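Local coordinates for glycoside hydrolase family 16 protein (Akkermansia muciniphila, PDB 6T2N) that probably hydrolyses internal beta-galactosidic linkages in mucin O-glycans, acting as an endo-acting O-glycanase of the human gut microbiota, at residues 213-218 and 238-243; 146-151 and 180-185; 102-107 and 273-278; 162-167 and 225-230. All blocks are in the same frame, centred on the assembly; numbering follows the deposited sequence.

Interaction 1 of 4, residues 213-218 and 238-243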
loop_
_atom_site.group_PDB
_atom_site.type_symbol
_atom_site.label_atom_id
_atom_site.label_comp_id
_atom_site.label_asym_id
_atom_site.label_seq_id
_atom_site.Cartn_x
_atom_site.Cartn_y
_atom_site.Cartn_z
ATOM N N GLY A 213 12.714 2.083 7.658
ATOM C CA GLY A 213 12.842 2.665 9.002
ATOM C C GLY A 213 11.557 2.467 9.765
ATOM O O GLY A 213 10.680 1.785 9.246
ATOM N N THR A 214 11.494 3.030 10.958
ATOM C CA THR A 214 10.417 2.863 11.951
ATOM C C THR A 214 10.256 4.191 12.692
ATOM O O THR A 214 11.272 4.827 12.976
ATOM C CB THR A 214 10.757 1.721 12.922
ATOM O OG1 THR A 214 11.320 2.181 14.162
ATOM C CG2 THR A 214 11.726 0.742 12.317
ATOM N N VAL A 215 9.038 4.597 13.024
ATOM C CA VAL A 215 8.814 5.480 14.207
ATOM C C VAL A 215 7.759 4.815 15.101
ATOM O O VAL A 215 6.859 4.097 14.570
ATOM C CB VAL A 215 8.449 6.925 13.821
ATOM C CG1 VAL A 215 9.425 7.473 12.814
ATOM C CG2 VAL A 215 7.039 7.050 13.281
ATOM N N LYS A 216 7.940 4.983 16.412
ATOM C CA LYS A 216 6.953 4.658 17.464
ATOM C C LYS A 216 6.061 5.893 17.603
ATOM O O LYS A 216 6.602 6.979 17.800
ATOM C CB LYS A 216 7.660 4.274 18.770
ATOM C CG LYS A 216 6.759 3.637 19.825
ATOM C CD LYS A 216 7.417 2.632 20.785
ATOM C CE LYS A 216 6.425 1.610 21.336
ATOM N NZ LYS A 216 6.568 1.363 22.796
ATOM N N ILE A 217 4.748 5.745 17.434
ATOM C CA ILE A 217 3.760 6.749 17.915
ATOM C C ILE A 217 2.934 6.110 19.046
ATOM O O ILE A 217 2.378 5.039 18.838
ATOM C CB ILE A 217 2.936 7.252 16.728
ATOM C CG1 ILE A 217 3.814 8.067 15.796
ATOM C CG2 ILE A 217 1.746 8.070 17.191
ATOM C CD1 ILE A 217 3.163 8.372 14.470
ATOM N N GLU A 218 2.887 6.723 20.227
ATOM C CA GLU A 218 2.236 6.107 21.414
ATOM C C GLU A 218 0.711 6.198 21.270
ATOM O O GLU A 218 0.223 7.266 20.880
ATOM C CB GLU A 218 2.754 6.752 22.687
ATOM C CG GLU A 218 3.490 5.785 23.584
ATOM C CD GLU A 218 3.443 6.334 25.000
ATOM O OE1 GLU A 218 3.953 7.458 25.222
ATOM O OE2 GLU A 218 2.823 5.691 25.858
ATOM N N LEU A 238 9.436 9.038 3.021
ATOM C CA LEU A 238 8.238 8.431 3.656
ATOM C C LEU A 238 8.112 8.956 5.079
ATOM O O LEU A 238 8.961 8.623 5.949
ATOM C CB LEU A 238 8.374 6.915 3.696
ATOM C CG LEU A 238 8.523 6.255 2.335
ATOM C CD1 LEU A 238 8.540 4.761 2.494
ATOM C CD2 LEU A 238 7.434 6.626 1.353
ATOM N N MET A 239 7.046 9.719 5.305
ATOM C CA MET A 239 6.740 10.316 6.622
ATOM C C MET A 239 5.396 9.818 7.144
ATOM O O MET A 239 4.557 9.319 6.336
ATOM C CB MET A 239 6.693 11.838 6.528
ATOM C CG MET A 239 8.049 12.497 6.253
ATOM S SD MET A 239 7.802 14.170 5.618
ATOM C CE MET A 239 7.367 13.761 3.930
ATOM N N VAL A 240 5.296 9.869 8.474
ATOM C CA VAL A 240 4.047 9.956 9.273
ATOM C C VAL A 240 4.055 11.344 9.853
ATOM O O VAL A 240 4.928 11.570 10.700
ATOM C CB VAL A 240 3.986 9.038 10.506
ATOM C CG1 VAL A 240 2.546 8.795 10.926
ATOM C CG2 VAL A 240 4.758 7.749 10.327
ATOM N N ASP A 241 3.061 12.166 9.554
ATOM C CA ASP A 241 2.759 13.241 10.522
ATOM C C ASP A 241 3.993 14.126 10.553
ATOM O O ASP A 241 4.437 14.523 11.663
ATOM C CB ASP A 241 2.428 12.652 11.908
ATOM C CG ASP A 241 0.939 12.474 12.150
ATOM O OD1 ASP A 241 0.217 12.226 11.174
ATOM O OD2 ASP A 241 0.528 12.619 13.294
ATOM N N ASP A 242 4.585 14.318 9.372
ATOM C CA ASP A 242 5.778 15.192 9.202
ATOM C C ASP A 242 6.997 14.676 10.013
ATOM O O ASP A 242 7.956 15.461 10.201
ATOM C CB ASP A 242 5.383 16.628 9.582
ATOM C CG ASP A 242 4.480 17.334 8.577
ATOM O OD1 ASP A 242 4.472 16.921 7.390
ATOM O OD2 ASP A 242 3.832 18.323 8.978
ATOM N N LYS A 243 6.983 13.424 10.493
ATOM C CA LYS A 243 8.174 12.723 11.037
ATOM C C LYS A 243 8.685 11.752 9.971
ATOM O O LYS A 243 7.853 11.021 9.383
ATOM C CB LYS A 243 7.848 12.034 12.360
ATOM C CG LYS A 243 7.540 13.010 13.481
ATOM C CD LYS A 243 6.977 12.380 14.744
ATOM C CE LYS A 243 6.471 13.419 15.733
ATOM N NZ LYS A 243 5.210 12.979 16.381
#
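V240 overlaps two side chains at once, one with each of its methyl groups. Its CG2 lies 3.8 Å from CG2 of V215, and the two valines lie flank to flank, pointing opposite ways. Its CG1 meets the end of I217 instead: CD1 of the isoleucine comes to 3.6 Å from V240 CG1 and touches CB of the same valine more loosely, so this pair is tip to tip. I217 can reach that far because CD1 continues its chain in an extended form (chi2 169°), which places the last carbon well out from the backbone of 213-218. The two segments belong to opposing sheets of the beta-sandwich of family 16 glycoside hydrolases: 213-216 is part of the edge strand 211-216, while 238-240 runs into a tight hairpin. A type I' turn from V240 to K243 closes that hairpin, with V240 N bonded to K243 O at 2.9 Å and K243 N to V240 O at 2.8 Å, leaving D241 and D242 at its two corners. D241 OD1 takes the backbone N-H of T226 on the neighbouring strand, which ties the turn to its own sheet. Y227 and V193 cover V240 further, making it the buried member of the trio, whereas V215 and I217 keep part of their surface open to solvent and I217 also lies against H225.

Interaction 2 of 4, residues 146-151 and 180-185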
loop_
_atom_site.group_PDB
_atom_site.type_symbol
_atom_site.label_atom_id
_atom_site.label_comp_id
_atom_site.label_asym_id
_atom_site.label_seq_id
_atom_site.Cartn_x
_atom_site.Cartn_y
_atom_site.Cartn_z
ATOM N N GLY A 146 5.593 12.837 -7.089
ATOM C CA GLY A 146 4.828 13.939 -6.511
ATOM C C GLY A 146 4.729 13.667 -5.053
ATOM O O GLY A 146 5.512 12.859 -4.562
ATOM N N ARG A 147 3.766 14.294 -4.414
ATOM C CA ARG A 147 3.527 14.135 -2.975
ATOM C C ARG A 147 2.175 13.466 -2.847
ATOM O O ARG A 147 1.188 14.003 -3.423
ATOM C CB ARG A 147 3.524 15.496 -2.281
ATOM C CG ARG A 147 3.079 15.441 -0.828
ATOM C CD ARG A 147 2.630 16.805 -0.393
ATOM N NE ARG A 147 2.444 16.850 1.044
ATOM C CZ ARG A 147 3.425 16.972 1.924
ATOM N NH1 ARG A 147 4.684 17.027 1.528
ATOM N NH2 ARG A 147 3.155 17.011 3.210
ATOM N N LEU A 148 2.162 12.356 -2.119
ATOM C CA LEU A 148 0.981 11.500 -1.915
ATOM C C LEU A 148 0.675 11.457 -0.437
ATOM O O LEU A 148 1.546 10.952 0.315
ATOM C CB LEU A 148 1.280 10.099 -2.411
ATOM C CG LEU A 148 0.095 9.149 -2.315
ATOM C CD1 LEU A 148 -1.163 9.718 -2.998
ATOM C CD2 LEU A 148 0.513 7.815 -2.911
ATOM N N GLU A 149 -0.490 12.003 -0.082
ATOM C CA GLU A 149 -0.934 12.217 1.309
ATOM C C GLU A 149 -2.037 11.206 1.564
ATOM O O GLU A 149 -3.003 11.187 0.770
ATOM C CB GLU A 149 -1.501 13.618 1.503
ATOM C CG GLU A 149 -0.504 14.731 1.307
ATOM C CD GLU A 149 -1.040 16.095 1.700
ATOM O OE1 GLU A 149 -2.232 16.159 2.128
ATOM O OE2 GLU A 149 -0.255 17.083 1.610
ATOM N N VAL A 150 -1.894 10.389 2.602
ATOM C CA VAL A 150 -2.941 9.408 2.978
ATOM C C VAL A 150 -3.165 9.518 4.481
ATOM O O VAL A 150 -2.233 9.235 5.271
ATOM C CB VAL A 150 -2.619 7.970 2.529
ATOM C CG1 VAL A 150 -3.711 7.005 3.008
ATOM C CG2 VAL A 150 -2.462 7.881 1.008
ATOM N N ARG A 151 -4.384 9.927 4.832
ATOM C CA ARG A 151 -4.809 10.100 6.242
ATOM C C ARG A 151 -5.689 8.930 6.665
ATOM O O ARG A 151 -6.697 8.690 5.945
ATOM C CB ARG A 151 -5.573 11.396 6.456
ATOM C CG ARG A 151 -5.721 11.661 7.942
ATOM C CD ARG A 151 -5.310 13.049 8.386
ATOM N NE ARG A 151 -5.610 13.252 9.799
ATOM C CZ ARG A 151 -6.852 13.334 10.275
ATOM N NH1 ARG A 151 -7.902 13.191 9.475
ATOM N NH2 ARG A 151 -7.052 13.517 11.563
ATOM N N ILE A 180 7.019 0.457 -2.404
ATOM C CA ILE A 180 7.053 1.598 -1.438
ATOM C C ILE A 180 5.920 1.377 -0.432
ATOM O O ILE A 180 4.765 1.519 -0.820
ATOM C CB ILE A 180 6.874 2.919 -2.203
ATOM C CG1 ILE A 180 7.824 2.998 -3.395
ATOM C CG2 ILE A 180 7.005 4.121 -1.290
ATOM C CD1 ILE A 180 7.411 4.051 -4.368
ATOM N N ASP A 181 6.287 0.997 0.782
ATOM C CA ASP A 181 5.420 0.730 1.941
ATOM C C ASP A 181 5.328 1.995 2.800
ATOM O O ASP A 181 6.223 2.165 3.685
ATOM C CB ASP A 181 6.059 -0.415 2.735
ATOM C CG ASP A 181 6.271 -1.693 1.899
ATOM O OD1 ASP A 181 5.720 -1.733 0.776
ATOM O OD2 ASP A 181 6.881 -2.655 2.439
ATOM N N MET A 182 4.333 2.868 2.566
ATOM C CA MET A 182 4.215 4.119 3.378
ATOM C C MET A 182 3.869 3.708 4.828
ATOM O O MET A 182 4.524 4.240 5.793
ATOM C CB MET A 182 3.218 5.136 2.798
ATOM C CG MET A 182 3.388 5.380 1.308
ATOM S SD MET A 182 2.185 6.537 0.519
ATOM C CE MET A 182 1.895 7.736 1.835
ATOM N N LEU A 183 2.957 2.733 4.985
ATOM C CA LEU A 183 2.590 2.184 6.316
ATOM C C LEU A 183 2.484 0.663 6.287
ATOM O O LEU A 183 1.762 0.132 5.425
ATOM C CB LEU A 183 1.251 2.769 6.772
ATOM C CG LEU A 183 0.540 1.985 7.881
ATOM C CD1 LEU A 183 1.304 2.104 9.190
ATOM C CD2 LEU A 183 -0.887 2.469 8.044
ATOM N N GLU A 184 3.116 0.039 7.277
ATOM C CA GLU A 184 2.798 -1.322 7.740
ATOM C C GLU A 184 2.898 -1.339 9.257
ATOM O O GLU A 184 3.829 -0.708 9.799
ATOM C CB GLU A 184 3.757 -2.301 7.099
ATOM C CG GLU A 184 3.477 -2.523 5.638
ATOM C CD GLU A 184 4.551 -3.377 5.020
ATOM O OE1 GLU A 184 5.787 -3.019 5.140
ATOM O OE2 GLU A 184 4.174 -4.417 4.507
ATOM N N ASN A 185 1.942 -1.995 9.911
ATOM C CA ASN A 185 1.814 -2.015 11.393
ATOM C C ASN A 185 1.602 -3.468 11.746
ATOM O O ASN A 185 0.911 -4.076 10.934
ATOM C CB ASN A 185 0.633 -1.137 11.813
ATOM C CG ASN A 185 0.355 -1.126 13.298
ATOM O OD1 ASN A 185 1.176 -0.683 14.108
ATOM N ND2 ASN A 185 -0.821 -1.615 13.658
#
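M182 lays the end of its side chain across L148, the two crossing at about a right angle, with M182 SD 4.0 Å from L148 CD2. A bend at chi3 (35°) turns the methyl toward strand 146-151, where M182 CE sits 3.6 Å from the carbonyl O of L148. V150 is a looser neighbour: its CG2 approaches M182 CE only to 4.4 Å. All three residues are buried between the two sheets of the family 16 sandwich. M182 and L183 both lie opposite I164 on the neighbouring strand 160-168, a classic beta bulge, and it falls within the E-x-D-x-x-E pattern that in relatives carries the catalytic acids; D181 and E184 are part of it here. On the other face of strand 146-151 the chemistry changes completely. R147, partly exposed, gives its NE-H to E149 OE2 at 2.8 Å, a nearly straight bond (161°) to the anti lone pair of the oxygen. That carboxylate oxygen is almost in the guanidinium plane, which fixes how the arginine end is turned. R147 NH1 has a second acid, E230 on the adjacent strand, while E149 also touches R300 and Y302.

Interaction 3 of 4, residues 102-107 and 273-278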
loop_
_atom_site.group_PDB
_atom_site.type_symbol
_atom_site.label_atom_id
_atom_site.label_comp_id
_atom_site.label_asym_id
_atom_site.label_seq_id
_atom_site.Cartn_x
_atom_site.Cartn_y
_atom_site.Cartn_z
ATOM N N LEU A 102 -12.295 -0.372 5.420
ATOM C CA LEU A 102 -11.903 -1.758 5.108
ATOM C C LEU A 102 -12.033 -2.555 6.390
ATOM O O LEU A 102 -11.275 -2.267 7.346
ATOM C CB LEU A 102 -10.462 -1.761 4.634
ATOM C CG LEU A 102 -10.139 -0.833 3.468
ATOM C CD1 LEU A 102 -8.629 -0.806 3.193
ATOM C CD2 LEU A 102 -10.918 -1.268 2.246
ATOM N N GLU A 103 -12.994 -3.484 6.403
ATOM C CA GLU A 103 -13.524 -4.099 7.642
ATOM C C GLU A 103 -13.468 -5.668 7.630
ATOM O O GLU A 103 -13.801 -6.293 6.665
ATOM C CB GLU A 103 -14.983 -3.783 7.860
ATOM C CG GLU A 103 -15.433 -4.449 9.135
ATOM C CD GLU A 103 -16.753 -3.972 9.645
ATOM O OE1 GLU A 103 -17.604 -3.981 8.800
ATOM O OE2 GLU A 103 -16.850 -3.586 10.851
ATOM N N THR A 104 -12.716 -6.132 8.659
ATOM C CA THR A 104 -12.073 -7.473 8.713
ATOM C C THR A 104 -12.932 -8.253 9.676
ATOM O O THR A 104 -13.192 -7.745 10.793
ATOM C CB THR A 104 -10.579 -7.419 9.078
ATOM O OG1 THR A 104 -9.856 -6.600 8.137
ATOM C CG2 THR A 104 -9.992 -8.805 9.132
ATOM N N HIS A 105 -13.452 -9.362 9.181
ATOM C CA HIS A 105 -14.471 -10.187 9.871
ATOM C C HIS A 105 -13.929 -11.600 9.957
ATOM O O HIS A 105 -13.628 -12.149 8.882
ATOM C CB HIS A 105 -15.794 -10.271 9.092
ATOM C CG HIS A 105 -16.511 -8.989 8.937
ATOM N ND1 HIS A 105 -17.342 -8.530 9.896
ATOM C CD2 HIS A 105 -16.521 -8.083 7.934
ATOM C CE1 HIS A 105 -17.843 -7.375 9.503
ATOM N NE2 HIS A 105 -17.367 -7.081 8.300
ATOM N N PHE A 106 -13.860 -12.158 11.163
ATOM C CA PHE A 106 -13.715 -13.613 11.376
ATOM C C PHE A 106 -14.941 -14.285 10.735
ATOM O O PHE A 106 -16.007 -14.146 11.271
ATOM C CB PHE A 106 -13.593 -13.908 12.864
ATOM C CG PHE A 106 -13.615 -15.374 13.147
ATOM C CD1 PHE A 106 -12.466 -16.123 12.972
ATOM C CD2 PHE A 106 -14.792 -16.012 13.523
ATOM C CE1 PHE A 106 -12.492 -17.492 13.217
ATOM C CE2 PHE A 106 -14.808 -17.378 13.751
ATOM C CZ PHE A 106 -13.661 -18.116 13.588
ATOM N N GLU A 107 -14.789 -14.947 9.589
ATOM C CA GLU A 107 -15.924 -15.458 8.781
ATOM C C GLU A 107 -15.366 -16.391 7.690
ATOM O O GLU A 107 -14.659 -15.936 6.775
ATOM C CB GLU A 107 -16.726 -14.290 8.221
ATOM C CG GLU A 107 -17.328 -14.609 6.875
ATOM C CD GLU A 107 -17.987 -13.442 6.169
ATOM O OE1 GLU A 107 -17.458 -12.305 6.246
ATOM O OE2 GLU A 107 -18.996 -13.669 5.510
ATOM N N SER A 273 -6.253 -4.291 4.653
ATOM C CA SER A 273 -5.976 -4.979 5.931
ATOM C C SER A 273 -5.826 -6.464 5.628
ATOM O O SER A 273 -6.814 -7.109 5.214
ATOM C CB SER A 273 -7.033 -4.746 6.932
ATOM O OG SER A 273 -7.050 -3.395 7.339
ATOM N N ALA A 274 -4.623 -6.983 5.812
ATOM C CA ALA A 274 -4.401 -8.434 5.851
ATOM C C ALA A 274 -4.591 -8.924 7.284
ATOM O O ALA A 274 -4.826 -8.089 8.158
ATOM C CB ALA A 274 -3.039 -8.777 5.342
ATOM N N VAL A 275 -4.552 -10.243 7.457
ATOM C CA VAL A 275 -4.666 -10.952 8.753
ATOM C C VAL A 275 -3.522 -11.961 8.736
ATOM O O VAL A 275 -3.262 -12.551 7.655
ATOM C CB VAL A 275 -6.062 -11.590 8.928
ATOM C CG1 VAL A 275 -6.230 -12.218 10.286
ATOM C CG2 VAL A 275 -7.160 -10.582 8.731
ATOM N N GLY A 276 -2.816 -12.094 9.851
ATOM C CA GLY A 276 -1.679 -13.022 9.951
ATOM C C GLY A 276 -0.624 -12.652 8.932
ATOM O O GLY A 276 -0.449 -11.478 8.666
ATOM N N GLY A 277 0.066 -13.626 8.370
ATOM C CA GLY A 277 1.447 -13.470 7.866
ATOM C C GLY A 277 2.423 -14.404 8.582
ATOM O O GLY A 277 2.198 -14.721 9.798
ATOM N N THR A 278 3.451 -14.868 7.864
ATOM C CA THR A 278 4.571 -15.701 8.409
ATOM C C THR A 278 5.249 -14.913 9.550
ATOM O O THR A 278 5.704 -15.507 10.549
ATOM C CB THR A 278 5.531 -16.094 7.274
ATOM O OG1 THR A 278 5.818 -14.865 6.604
ATOM C CG2 THR A 278 4.976 -17.085 6.266
#
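Strands 102-104 and 273-275 run nearly parallel, 14° apart with their axes 8.0 Å from each other at the closest, too far apart for backbone pairing, so the side chains between them make the contact. T104 does most of the bridging and uses its two branches differently. Its methyl CG2 meets CG2 of V275 at 3.4 Å, the two side chains passing alongside, head to tail. The hydroxyl branch stands beside the backbone N (chi1 -58°) and brings T104 OG1 to 3.6 Å from CB of S273, a van der Waals touch. The polar partner of T104 OG1 is instead the hydroxyl of S132, which also bonds to the carbonyl O of S273 and so joins both strands through one side chain. L102 turns its side chain toward 273-278 but stays a looser neighbour. F294 packs on both L102 and S273, and I160 on both T104 and S273. On the far side of strand 102-104, E103 forms a salt bridge with R94; H105 NE2 adds a weak bond to E103 OE1 and is also bonded to the carbonyl O of K91. Strand 99-104 belongs to one sheet and 267-275 to the other, and such face-to-face packing of two sheets is the beta-sandwich (jelly roll) of family 16 glycoside hydrolases.

Interaction 4 of 4, residues 162-167 and 225-230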
loop_
_atom_site.group_PDB
_atom_site.type_symbol
_atom_site.label_atom_id
_atom_site.label_comp_id
_atom_site.label_asym_id
_atom_site.label_seq_id
_atom_site.Cartn_x
_atom_site.Cartn_y
_atom_site.Cartn_z
ATOM N N PRO A 162 -2.691 -3.644 8.737
ATOM C CA PRO A 162 -3.084 -2.565 7.856
ATOM C C PRO A 162 -1.823 -2.139 7.113
ATOM O O PRO A 162 -0.736 -2.182 7.692
ATOM C CB PRO A 162 -3.617 -1.472 8.800
ATOM C CG PRO A 162 -3.047 -1.811 10.195
ATOM C CD PRO A 162 -2.520 -3.229 10.133
ATOM N N ALA A 163 -2.011 -1.698 5.878
ATOM C CA ALA A 163 -0.917 -1.298 4.982
ATOM C C ALA A 163 -1.424 -0.244 4.005
ATOM O O ALA A 163 -2.528 -0.414 3.483
ATOM C CB ALA A 163 -0.398 -2.497 4.264
ATOM N N ILE A 164 -0.627 0.805 3.818
ATOM C CA ILE A 164 -0.663 1.735 2.659
ATOM C C ILE A 164 0.609 1.478 1.862
ATOM O O ILE A 164 1.680 1.684 2.410
ATOM C CB ILE A 164 -0.737 3.166 3.193
ATOM C CG1 ILE A 164 -1.968 3.306 4.081
ATOM C CG2 ILE A 164 -0.669 4.215 2.096
ATOM C CD1 ILE A 164 -1.835 4.440 5.065
ATOM N N TRP A 165 0.490 1.045 0.611
ATOM C CA TRP A 165 1.695 0.708 -0.168
ATOM C C TRP A 165 1.455 0.715 -1.681
ATOM O O TRP A 165 0.319 0.686 -2.120
ATOM C CB TRP A 165 2.235 -0.597 0.371
ATOM C CG TRP A 165 1.280 -1.715 0.219
ATOM C CD1 TRP A 165 0.076 -1.839 0.827
ATOM C CD2 TRP A 165 1.451 -2.892 -0.581
ATOM N NE1 TRP A 165 -0.517 -2.996 0.430
ATOM C CE2 TRP A 165 0.303 -3.668 -0.420
ATOM C CE3 TRP A 165 2.452 -3.361 -1.431
ATOM C CZ2 TRP A 165 0.124 -4.879 -1.065
ATOM C CZ3 TRP A 165 2.279 -4.567 -2.058
ATOM C CH2 TRP A 165 1.127 -5.318 -1.872
ATOM N N LEU A 166 2.547 0.896 -2.422
ATOM C CA LEU A 166 2.610 1.038 -3.901
ATOM C C LEU A 166 3.640 0.049 -4.477
ATOM O O LEU A 166 4.658 -0.189 -3.835
ATOM C CB LEU A 166 3.018 2.471 -4.241
ATOM C CG LEU A 166 2.180 3.571 -3.589
ATOM C CD1 LEU A 166 2.795 4.098 -2.288
ATOM C CD2 LEU A 166 1.956 4.708 -4.563
ATOM N N LEU A 167 3.299 -0.528 -5.627
ATOM C CA LEU A 167 4.087 -1.471 -6.461
ATOM C C LEU A 167 4.318 -0.797 -7.814
ATOM O O LEU A 167 3.334 -0.201 -8.335
ATOM C CB LEU A 167 3.286 -2.755 -6.697
ATOM C CG LEU A 167 3.215 -3.754 -5.542
ATOM C CD1 LEU A 167 2.080 -4.771 -5.748
ATOM C CD2 LEU A 167 4.552 -4.448 -5.350
ATOM N N HIS A 225 -3.698 9.646 11.502
ATOM C CA HIS A 225 -2.364 10.167 11.167
ATOM C C HIS A 225 -2.222 10.226 9.659
ATOM O O HIS A 225 -2.727 9.320 8.989
ATOM C CB HIS A 225 -1.343 9.263 11.789
ATOM C CG HIS A 225 -1.385 9.305 13.268
ATOM N ND1 HIS A 225 -1.993 8.318 13.997
ATOM C CD2 HIS A 225 -0.856 10.174 14.147
ATOM C CE1 HIS A 225 -1.864 8.582 15.281
ATOM N NE2 HIS A 225 -1.152 9.712 15.390
ATOM N N THR A 226 -1.573 11.279 9.158
ATOM C CA THR A 226 -1.287 11.479 7.717
ATOM C C THR A 226 0.045 10.818 7.360
ATOM O O THR A 226 1.067 11.065 8.061
ATOM C CB THR A 226 -1.226 12.952 7.366
ATOM O OG1 THR A 226 -2.265 13.637 8.066
ATOM C CG2 THR A 226 -1.334 13.121 5.872
ATOM N N TYR A 227 0.007 9.959 6.350
ATOM C CA TYR A 227 1.172 9.209 5.831
ATOM C C TYR A 227 1.525 9.891 4.514
ATOM O O TYR A 227 0.650 10.085 3.709
ATOM C CB TYR A 227 0.823 7.718 5.752
ATOM C CG TYR A 227 0.506 7.074 7.081
ATOM C CD1 TYR A 227 1.499 6.665 7.954
ATOM C CD2 TYR A 227 -0.803 6.898 7.493
ATOM C CE1 TYR A 227 1.212 6.094 9.189
ATOM C CE2 TYR A 227 -1.111 6.337 8.731
ATOM C CZ TYR A 227 -0.103 5.925 9.591
ATOM O OH TYR A 227 -0.421 5.371 10.807
ATOM N N VAL A 228 2.756 10.338 4.360
ATOM C CA VAL A 228 3.165 11.245 3.243
ATOM C C VAL A 228 4.439 10.745 2.536
ATOM O O VAL A 228 5.535 10.544 3.180
ATOM C CB VAL A 228 3.424 12.656 3.777
ATOM C CG1 VAL A 228 3.527 13.650 2.628
ATOM C CG2 VAL A 228 2.394 13.053 4.847
ATOM N N MET A 229 4.325 10.602 1.229
ATOM C CA MET A 229 5.468 10.252 0.381
ATOM C C MET A 229 5.753 11.442 -0.546
ATOM O O MET A 229 4.930 11.711 -1.420
ATOM C CB MET A 229 5.132 9.009 -0.437
ATOM C CG MET A 229 6.194 8.739 -1.453
ATOM S SD MET A 229 5.870 7.397 -2.602
ATOM C CE MET A 229 4.641 8.178 -3.644
ATOM N N GLU A 230 6.881 12.140 -0.379
ATOM C CA GLU A 230 7.455 13.053 -1.424
ATOM C C GLU A 230 8.430 12.228 -2.288
ATOM O O GLU A 230 9.160 11.398 -1.697
ATOM C CB GLU A 230 8.113 14.286 -0.782
ATOM C CG GLU A 230 7.142 15.362 -0.311
ATOM C CD GLU A 230 7.733 16.652 0.255
ATOM O OE1 GLU A 230 8.923 16.650 0.650
ATOM O OE2 GLU A 230 7.009 17.676 0.283
#
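I164 drives its CD1 methyl against the ring of Y227, 3.6 Å from CD2 and 4.1 Å from CG of that tyrosine. The side chains cross at about a right angle and the methyl comes in obliquely to the ring, near its root and well away from the hydroxyl. Conformation explains this. In I164, CG1 stands beside the backbone N and anti to the carbonyl carbon (chi1 -58°), and CD1 then continues outward in an extended form, making it the foremost atom of the residue. Y227 has the same kind of first torsion, which puts CG anti to its own carbonyl carbon and brings the CD2 side of the ring up to the isoleucine. The second pair is looser. M229 leaves the backbone fully stretched through its first two torsions and then bends at the sulfur (chi3 74°), carrying CE to 4.5 Å from L166 CD2. Each pair is two residues along from the other in both segments, as the alternation of beta strands requires, and the touching parts, 164-166 and 227-229, run only 18° apart. V150 and L148 flank I164 and L166, and I180 lies on M229. W165, between the two inward residues, faces the other way, its NE1 bonded to N272 OD1 and its ring touching E179 and D181. Everything that meets across 162-167 and 225-230 is hydrocarbon or thioether, so this join between the sheets rests on shape and apolar burial, without the directional grip that polar bonds would give.

How the interactions relate
All four contacts bridge the two sheets of one sandwich. Interactions 2 and 4 occupy practically the same place, with centres about 1 Å apart: strands 146-153 and 225-231 are neighbours in one sheet, strand 160-168 and the strands on either side of M182 in the other. Both belong to the apolar core. Interaction 1 lies nearer the surface, its centre about 16 Å from that of the chain; L238 packing on I180 joins it to interaction 2, and the neighbouring strands 235-240 and 225-231 join it to interaction 4. Interaction 3 is buried but also peripheral, at about 15 Å, and the most polar of the four, with S132 bonded to the T104 hydroxyl and to the S273 carbonyl; it touches interaction 4 through S273 and P162.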